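Local coordinates for phosphate-specific transport system accessory protein PhoU homolog (Streptococcus pneumoniae, PDB 2I0M), which forms a zinc-binding homodimer of the PhoU family and probably takes part in regulating phosphate uptake, at residues A[195-198]-A[199-203]. Residues are numbered along the deposited sequence; the frame is centred on the assembly and turned at random.
Sequences DYIA and NICER. With ZN (zinc ion), chain B.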
loop_
_atom_site.group_PDB
_atom_site.type_symbol
_atom_site.label_atom_id
_atom_site.label_comp_id
_atom_site.label_asym_id
_atom_site.label_seq_id
_atom_site.Cartn_x
_atom_site.Cartn_y
_atom_site.Cartn_z
ATOM N N ASP A 195 2.260 -7.474 -0.799
ATOM C CA ASP A 195 1.847 -6.764 0.391
ATOM C C ASP A 195 0.335 -6.492 0.408
ATOM O O ASP A 195 -0.316 -6.709 1.432
ATOM C CB ASP A 195 2.616 -5.448 0.508
ATOM C CG ASP A 195 3.910 -5.585 1.278
ATOM O OD1 ASP A 195 4.083 -6.594 2.005
ATOM O OD2 ASP A 195 4.764 -4.657 1.181
ATOM N N TYR A 196 -0.221 -6.002 -0.703
ATOM C CA TYR A 196 -1.686 -5.816 -0.784
ATOM C C TYR A 196 -2.503 -7.102 -0.586
ATOM O O TYR A 196 -3.556 -7.072 0.049
ATOM C CB TYR A 196 -2.115 -5.108 -2.075
ATOM C CG TYR A 196 -1.748 -3.646 -2.103
ATOM C CD1 TYR A 196 -2.309 -2.745 -1.190
ATOM C CD2 TYR A 196 -0.822 -3.153 -3.029
ATOM C CE1 TYR A 196 -1.962 -1.373 -1.196
ATOM C CE2 TYR A 196 -0.471 -1.791 -3.038
ATOM C CZ TYR A 196 -1.055 -0.923 -2.131
ATOM O OH TYR A 196 -0.712 0.409 -2.144
ATOM N N ILE A 197 -2.025 -8.217 -1.135
ATOM C CA ILE A 197 -2.630 -9.539 -0.882
ATOM C C ILE A 197 -2.710 -9.818 0.621
ATOM O O ILE A 197 -3.746 -10.291 1.116
ATOM C CB ILE A 197 -1.848 -10.677 -1.591
ATOM C CG1 ILE A 197 -1.946 -10.508 -3.116
ATOM C CG2 ILE A 197 -2.361 -12.046 -1.165
ATOM C CD1 ILE A 197 -0.981 -11.371 -3.909
ATOM N N ALA A 198 -1.617 -9.525 1.333
ATOM C CA ALA A 198 -1.532 -9.706 2.773
ATOM C C ALA A 198 -2.539 -8.795 3.495
ATOM O O ALA A 198 -3.210 -9.224 4.421
ATOM C CB ALA A 198 -0.094 -9.416 3.258
ATOM N N ASN A 199 -2.617 -7.538 3.071
ATOM C CA ASN A 199 -3.669 -6.631 3.472
ATOM C C ASN A 199 -5.093 -7.187 3.263
ATOM O O ASN A 199 -5.945 -6.992 4.117
ATOM C CB ASN A 199 -3.505 -5.273 2.776
ATOM C CG ASN A 199 -2.353 -4.433 3.355
ATOM O OD1 ASN A 199 -1.743 -3.612 2.647
ATOM N ND2 ASN A 199 -2.061 -4.628 4.636
ATOM N N ILE A 200 -5.352 -7.898 2.167
ATOM C CA ILE A 200 -6.706 -8.417 1.925
ATOM C C ILE A 200 -6.974 -9.577 2.876
ATOM O O ILE A 200 -8.071 -9.702 3.424
ATOM C CB ILE A 200 -6.968 -8.801 0.450
ATOM C CG1 ILE A 200 -6.787 -7.590 -0.475
ATOM C CG2 ILE A 200 -8.383 -9.366 0.279
ATOM C CD1 ILE A 200 -6.769 -7.931 -1.951
ATOM N N CYS A 201 -5.931 -10.372 3.106
ATOM C CA CYS A 201 -5.902 -11.410 4.137
ATOM C C CYS A 201 -6.282 -10.925 5.539
ATOM O O CYS A 201 -7.100 -11.542 6.194
ATOM C CB CYS A 201 -4.540 -12.121 4.139
ATOM S SG CYS A 201 -4.233 -13.144 2.663
ATOM N N GLU A 202 -5.685 -9.821 5.993
ATOM C CA GLU A 202 -6.011 -9.218 7.298
ATOM C C GLU A 202 -7.468 -8.763 7.391
ATOM O O GLU A 202 -8.106 -8.924 8.419
ATOM C CB GLU A 202 -5.102 -8.026 7.602
ATOM C CG GLU A 202 -3.617 -8.358 7.666
ATOM C CD GLU A 202 -2.759 -7.165 8.078
ATOM O OE1 GLU A 202 -2.002 -7.290 9.056
ATOM O OE2 GLU A 202 -2.835 -6.103 7.419
ATOM N N ARG A 203 -7.972 -8.185 6.311
ATOM C CA ARG A 203 -9.384 -7.812 6.178
ATOM C C ARG A 203 -10.300 -9.025 6.351
ATOM O O ARG A 203 -11.386 -8.929 6.918
ATOM C CB ARG A 203 -9.614 -7.191 4.788
ATOM C CG ARG A 203 -10.818 -6.294 4.678
ATOM C CD ARG A 203 -10.524 -4.850 5.142
ATOM N NE ARG A 203 -11.140 -4.587 6.436
ATOM C CZ ARG A 203 -11.270 -3.392 7.002
ATOM N NH1 ARG A 203 -10.839 -2.294 6.394
ATOM N NH2 ARG A 203 -11.854 -3.312 8.192
HETATM ZN ZN ZN B . 6.360 -7.549 1.487
#
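From Asp-195–Asn-199 to Ala-198–Glu-202, the contact is the i-to-i+4 backbone ladder of an alpha helix, in the C-terminal half of helix 177-209. Asn-199 N gives a nearly straight bond to Asp-195 O (2.9 Å, 170°), and Cys-201 and Glu-202 repeat the pattern on Ile-197 and Ala-198; the bond from Ile-200 N to Tyr-196 O is more bent, and that N–H is shared weakly with Ile-197 O. Side chains follow the same spacing. Asn-199 CG lies beside its own backbone N (chi1 -74°), which sends the amide back along the helix until OD1 stands 4.0 Å from Tyr-196 CD1, amide and ring planes 63° apart. The other end of that amide faces forward: ND2 donates to Glu-202 OE2 at 3.2 Å, the carboxylate oxygen lying in the amide plane but being met on its anti side, 33° out of the carboxylate plane, which favours this orientation of the amide. Glu-202 OE1 is taken by Leu-215 N. One turn before Asn-199, Asp-195 OD1 binds zinc at 2.5 Å in a site completed by Asp-152, Asp-156 and Glu-191. Around the helix, Ile-197 packs on helices 117-136, 142-150 and 74-105, Ile-200 on 117-136, Cys-201 on 142-150 and Tyr-196 on 74-105, while Arg-203 forms a salt bridge with Glu-60 of the second subunit.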